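Local atomic coordinates of tyrosine-protein kinase receptor torso (Bombyx mori, PDB entry 5AOQ), a protein that serves as a receptor tyrosine kinase that binds prothoracicotropic hormone, turns on MAPK signalling and so helps initiate metamorphosis. Residues A[24-27]-A[28-31]; A[65-69]-A[70-74]; A[217-220]-A[221-224]. All blocks are in the same frame, centred on the assembly; numbering follows the deposited sequence.

Contact 1 of 3, residues A[24-27]-A[28-31]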
# COMPACT_ATOMS: atom_id res chain seq x y z
N LYS A 24 0.83 -9.26 24.88
CA LYS A 24 2.11 -9.92 24.62
C LYS A 24 2.58 -9.77 23.17
O LYS A 24 3.78 -9.84 22.90
CB LYS A 24 1.98 -11.41 24.98
CG LYS A 24 2.73 -12.38 24.08
CD LYS A 24 2.54 -13.81 24.56
CE LYS A 24 3.15 -14.81 23.59
NZ LYS A 24 2.89 -16.21 24.02
N TYR A 25 1.64 -9.57 22.25
CA TYR A 25 1.95 -9.57 20.83
C TYR A 25 2.27 -8.18 20.26
O TYR A 25 2.61 -8.05 19.09
CB TYR A 25 0.79 -10.19 20.04
CG TYR A 25 0.58 -11.65 20.38
CD1 TYR A 25 1.43 -12.62 19.88
CD2 TYR A 25 -0.46 -12.05 21.21
CE1 TYR A 25 1.25 -13.95 20.19
CE2 TYR A 25 -0.65 -13.38 21.52
CZ TYR A 25 0.21 -14.33 21.01
OH TYR A 25 0.02 -15.65 21.31
N LEU A 26 2.17 -7.15 21.10
CA LEU A 26 2.53 -5.80 20.69
C LEU A 26 4.02 -5.53 20.88
O LEU A 26 4.52 -4.45 20.54
CB LEU A 26 1.71 -4.77 21.47
CG LEU A 26 0.19 -4.96 21.42
CD1 LEU A 26 -0.51 -3.85 22.19
CD2 LEU A 26 -0.32 -5.03 19.99
N GLU A 27 4.73 -6.52 21.41
CA GLU A 27 6.14 -6.36 21.73
C GLU A 27 6.97 -6.07 20.48
O GLU A 27 7.92 -5.29 20.54
CB GLU A 27 6.68 -7.61 22.44
CG GLU A 27 6.09 -7.82 23.83
CD GLU A 27 6.63 -9.06 24.51
OE1 GLU A 27 7.57 -9.67 23.97
OE2 GLU A 27 6.12 -9.41 25.60
N GLN A 28 6.62 -6.69 19.36
CA GLN A 28 7.31 -6.42 18.11
C GLN A 28 7.18 -4.95 17.74
O GLN A 28 8.16 -4.27 17.47
CB GLN A 28 6.77 -7.30 16.98
CG GLN A 28 7.45 -7.07 15.63
CD GLN A 28 6.82 -7.86 14.50
OE1 GLN A 28 6.17 -8.88 14.72
NE2 GLN A 28 7.02 -7.39 13.27
N ASP A 29 5.94 -4.46 17.75
CA ASP A 29 5.65 -3.07 17.44
C ASP A 29 6.43 -2.13 18.36
O ASP A 29 7.16 -1.25 17.89
CB ASP A 29 4.15 -2.80 17.57
CG ASP A 29 3.32 -3.63 16.61
OD1 ASP A 29 3.67 -3.69 15.41
OD2 ASP A 29 2.32 -4.23 17.06
N VAL A 30 6.28 -2.34 19.66
CA VAL A 30 6.93 -1.48 20.65
C VAL A 30 8.44 -1.54 20.51
O VAL A 30 9.12 -0.52 20.64
CB VAL A 30 6.53 -1.87 22.09
CG1 VAL A 30 7.30 -1.04 23.12
CG2 VAL A 30 5.03 -1.69 22.29
N CYS A 31 8.97 -2.73 20.25
CA CYS A 31 10.42 -2.90 20.17
C CYS A 31 10.98 -2.28 18.89
O CYS A 31 12.06 -1.69 18.91
CB CYS A 31 10.79 -4.38 20.23
SG CYS A 31 10.63 -5.11 21.88

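Contact 2 of 3, residues A[65-69]-A[70-74]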
# COMPACT_ATOMS: atom_id res chain seq x y z
N ARG A 65 -9.96 14.11 23.89
CA ARG A 65 -10.30 15.40 23.30
C ARG A 65 -11.30 15.24 22.16
O ARG A 65 -12.25 16.02 22.04
CB ARG A 65 -9.04 16.12 22.80
CG ARG A 65 -8.04 16.46 23.90
CD ARG A 65 -8.66 17.35 24.97
NE ARG A 65 -7.69 17.79 25.96
CZ ARG A 65 -7.99 18.54 27.02
NH1 ARG A 65 -9.23 18.96 27.22
NH2 ARG A 65 -7.04 18.89 27.87
N CYS A 66 -11.08 14.24 21.31
CA CYS A 66 -11.98 13.98 20.19
C CYS A 66 -12.20 12.49 19.98
O CYS A 66 -11.38 11.67 20.40
CB CYS A 66 -11.43 14.60 18.91
SG CYS A 66 -11.04 16.36 19.00
N GLN A 67 -13.31 12.14 19.34
CA GLN A 67 -13.51 10.78 18.84
C GLN A 67 -14.44 10.79 17.64
O GLN A 67 -15.51 11.40 17.67
CB GLN A 67 -14.06 9.85 19.93
CG GLN A 67 -15.48 10.13 20.40
CD GLN A 67 -16.08 8.97 21.18
OE1 GLN A 67 -15.56 7.86 21.16
NE2 GLN A 67 -17.19 9.23 21.86
N SER A 68 -14.01 10.14 16.57
CA SER A 68 -14.87 9.87 15.43
C SER A 68 -15.31 8.42 15.54
O SER A 68 -14.71 7.64 16.28
CB SER A 68 -14.15 10.13 14.11
OG SER A 68 -13.17 9.15 13.85
N LYS A 69 -16.36 8.05 14.83
CA LYS A 69 -16.88 6.69 14.92
C LYS A 69 -15.92 5.65 14.33
O LYS A 69 -16.26 4.48 14.21
CB LYS A 69 -18.26 6.60 14.24
CG LYS A 69 -19.36 7.35 15.00
CD LYS A 69 -19.62 6.72 16.37
CE LYS A 69 -20.71 7.45 17.14
NZ LYS A 69 -20.96 6.82 18.47
N ASN A 70 -14.71 6.09 13.97
CA ASN A 70 -13.65 5.18 13.55
C ASN A 70 -12.30 5.50 14.22
O ASN A 70 -11.29 4.90 13.86
CB ASN A 70 -13.50 5.23 12.02
CG ASN A 70 -13.24 3.87 11.41
OD1 ASN A 70 -12.60 3.01 12.02
ND2 ASN A 70 -13.75 3.66 10.20
N SER A 71 -12.29 6.42 15.19
CA SER A 71 -11.04 6.78 15.88
C SER A 71 -11.24 7.59 17.17
O SER A 71 -12.33 8.07 17.45
CB SER A 71 -10.13 7.56 14.93
OG SER A 71 -10.69 8.83 14.62
N ILE A 72 -10.15 7.74 17.93
CA ILE A 72 -10.13 8.57 19.14
C ILE A 72 -8.84 9.37 19.21
O ILE A 72 -7.76 8.83 19.01
CB ILE A 72 -10.24 7.74 20.45
CG1 ILE A 72 -11.59 7.02 20.54
CG2 ILE A 72 -10.07 8.63 21.68
CD1 ILE A 72 -11.57 5.64 19.98
N ARG A 73 -8.95 10.67 19.49
CA ARG A 73 -7.78 11.53 19.65
C ARG A 73 -7.73 12.12 21.06
O ARG A 73 -8.67 12.78 21.50
CB ARG A 73 -7.79 12.64 18.61
CG ARG A 73 -7.69 12.09 17.21
CD ARG A 73 -7.86 13.16 16.17
NE ARG A 73 -8.05 12.58 14.85
CZ ARG A 73 -8.28 13.27 13.74
NH1 ARG A 73 -8.34 14.60 13.79
NH2 ARG A 73 -8.44 12.64 12.59
N PHE A 74 -6.62 11.88 21.75
CA PHE A 74 -6.47 12.26 23.15
C PHE A 74 -5.20 13.08 23.41
O PHE A 74 -4.29 13.13 22.58
CB PHE A 74 -6.46 11.02 24.03
CG PHE A 74 -5.41 10.02 23.65
CD1 PHE A 74 -4.13 10.10 24.18
CD2 PHE A 74 -5.69 9.01 22.75
CE1 PHE A 74 -3.16 9.19 23.83
CE2 PHE A 74 -4.72 8.09 22.39
CZ PHE A 74 -3.45 8.18 22.93

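Contact 3 of 3, residues A[217-220]-A[221-224]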
# COMPACT_ATOMS: atom_id res chain seq x y z
N ASN A 217 2.78 25.60 -3.25
CA ASN A 217 2.92 25.19 -4.64
C ASN A 217 1.66 25.46 -5.47
O ASN A 217 1.43 24.80 -6.49
CB ASN A 217 3.27 23.70 -4.72
CG ASN A 217 4.35 23.31 -3.72
OD1 ASN A 217 5.19 24.13 -3.35
ND2 ASN A 217 4.31 22.06 -3.27
N LEU A 218 0.87 26.43 -5.04
CA LEU A 218 -0.30 26.86 -5.80
C LEU A 218 0.14 27.72 -6.99
O LEU A 218 1.27 28.19 -7.04
CB LEU A 218 -1.27 27.64 -4.92
CG LEU A 218 -1.99 26.86 -3.82
CD1 LEU A 218 -2.79 27.80 -2.94
CD2 LEU A 218 -2.89 25.79 -4.42
N VAL A 219 -0.77 27.91 -7.94
CA VAL A 219 -0.50 28.73 -9.11
C VAL A 219 -1.66 29.68 -9.39
O VAL A 219 -2.74 29.55 -8.81
CB VAL A 219 -0.24 27.86 -10.36
CG1 VAL A 219 0.98 26.98 -10.13
CG2 VAL A 219 -1.46 27.01 -10.69
N LEU A 220 -1.43 30.64 -10.29
CA LEU A 220 -2.43 31.65 -10.61
C LEU A 220 -3.58 31.10 -11.44
O LEU A 220 -3.38 30.24 -12.30
CB LEU A 220 -1.78 32.82 -11.35
CG LEU A 220 -0.72 33.60 -10.58
CD1 LEU A 220 -0.01 34.59 -11.49
CD2 LEU A 220 -1.34 34.33 -9.39
N ASN A 221 -4.78 31.60 -11.18
CA ASN A 221 -5.97 31.28 -11.96
C ASN A 221 -6.27 29.78 -12.01
O ASN A 221 -6.66 29.25 -13.04
CB ASN A 221 -5.80 31.82 -13.38
CG ASN A 221 -5.56 33.31 -13.41
OD1 ASN A 221 -6.30 34.08 -12.79
ND2 ASN A 221 -4.51 33.73 -14.11
N ASP A 222 -6.07 29.11 -10.87
CA ASP A 222 -6.32 27.68 -10.75
C ASP A 222 -7.61 27.41 -10.00
O ASP A 222 -7.87 28.02 -8.96
CB ASP A 222 -5.15 27.00 -10.05
CG ASP A 222 -5.13 25.49 -10.26
OD1 ASP A 222 -6.22 24.91 -10.47
OD2 ASP A 222 -4.04 24.89 -10.20
N GLU A 223 -8.42 26.50 -10.53
CA GLU A 223 -9.69 26.13 -9.90
C GLU A 223 -9.48 25.01 -8.89
O GLU A 223 -9.34 23.84 -9.26
CB GLU A 223 -10.70 25.71 -10.97
CG GLU A 223 -12.13 25.57 -10.46
CD GLU A 223 -12.71 26.89 -9.98
OE1 GLU A 223 -12.26 27.95 -10.47
OE2 GLU A 223 -13.61 26.87 -9.12
N CYS A 224 -9.45 25.37 -7.61
CA CYS A 224 -9.16 24.42 -6.53
C CYS A 224 -10.40 24.00 -5.76
O CYS A 224 -11.48 24.57 -5.91
CB CYS A 224 -8.16 25.03 -5.55
SG CYS A 224 -6.56 25.47 -6.24

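Contact 1 of 3, residues A[24-27]-A[28-31]
L26 O takes the amide of V30 at the start of helix 27-38, and this i to i+4 bond is strikingly straight: V30 N lies 2.9 Å from L26 O, the N-H...O angle is 176°, and the donor comes in nearly along the C=O axis. One residue on, C31 N donates to E27 O at 2.8 Å. That bond is more bent, at 149°, and its donor is tilted out of the carbonyl plane of E27. The amide of D29 also comes near L26 O, but its angle is poor, so the bond that counts at this carbonyl is the one from V30. Beyond the two segments the helix continues the pattern with a side chain: S33 OG hydrogen-bonds with both D29 O and V30 O.

The side chains work around these bonds. V30 sets CG1 anti to its backbone N (chi1 175°), which brings CG2 beside L26 O, 3.3 Å away. D29 is turned back toward the beginning of the helix, where its OD2 comes up beside the leucine methyl, 4.0 Å from L26 CD2; F98 touches both residues. E27 extends its carboxylate outward, and C31 is tied to C46 by a disulfide. The turn belongs to the first FN3 domain of the receptor's extracellular region. Y25, Q28, D29 and C31 pack against the second subunit, which places it where the receptor copies meet.

L26 O and E27 O are thus each engaged by an amide. The positive end of the helix dipole may favour the negative charge of the D29 carboxylate, although D29 also packs against acidic E80 of the Preproptth chain, which could oppose it.

Contact 2 of 3, residues A[65-69]-A[70-74]
S68 and S71 each rotate OG into the place between backbone N and carbonyl carbon (chi1 71° and 67°), which brings the two hydroxyls together on one face of the hairpin. S68 OG and S71 OG are 2.6 Å apart and hydrogen-bonded, with either able to donate. Beneath them S71 N binds S68 O at 2.9 Å; the return bond, S68 N to S71 O, is weak. C66 and R73 form the next hydrogen-bonded pair, R73 N lying 2.8 Å from C66 O.

This is a beta hairpin with K69 and N70 at the turn, linking strands 63-68 and 71-75 of the first FN3 domain. R65 and C66 both face R73 in a classic beta bulge: R73 O accepts from R65 N at 3.0 Å and from C66 N at 2.8 Å, both in the carbonyl plane.

Q67 and I72 run alongside each other on the other face, with Q67 CB 3.8 Å from I72 CG1; V140 touches both. R73 reaches out to a salt bridge with D190, implicated in hormone binding, while C66 is disulfide-bonded to C188 and R65 pairs with E75.

Contact 3 of 3, residues A[217-220]-A[221-224]
V219 and D222 cross obliquely inside the bend: CG2 of the valine points at the carboxylate, 3.4 Å from D222 OD2, and also lies 3.7 Å from D222 CB. With chi1 at -163° the D222 carboxyl carbon swings opposite its own amide nitrogen, throwing the carboxylate across the inside of the loop, where weak hydrogen bonds from Q196 N and N197 N to OD1 and OD2 meet this buried charge. V219 also packs on Y102 of the Preproptth chain.

Deeper in, L218 and C224 approach end to end, the leucine methyl CD2 resting 4.1 Å from C224 SG in an apolar contact. C224 is bonded to C195, and L218 touches C195 as well, so the leucine lies against the disulfide. L220 leads its side chain the other way, toward I173, C244 and L247, while N221, beside it, turns OD1 to S243 OG. N221 takes a left-handed helical backbone conformation (phi 58°), which lets the chain reverse here. T241 OG1, beyond the segments, hydrogen-bonds both V219 O and D222 N.

Strand 212-218 edges a three-stranded sheet and strand 223-230 lies within a four-stranded one, so this is the crossover between the two sheets of the second FN3 domain, the E-to-F connection of the fibronectin type III sandwich.

From the N terminus of this extracellular piece, which lacks the kinase domain of the full receptor, the three contacts follow in series, and none nests in or crosses another. Contact 1 starts helix 27-38, ahead of the sheets of the first FN3 domain; contact 2 closes the hairpin between strands 63-68 and 71-75 in that same domain, its centre about 23 Å from that of contact 1. Contact 3 comes much later, where the chain passes from one sheet of the second FN3 domain to the other. Its centre lies about 45 Å from that of contact 1, on the opposite side of the chain's centre. Contact 2 is the bridge: its C66-C188 disulfide and R73-D190 salt bridge link the two domains.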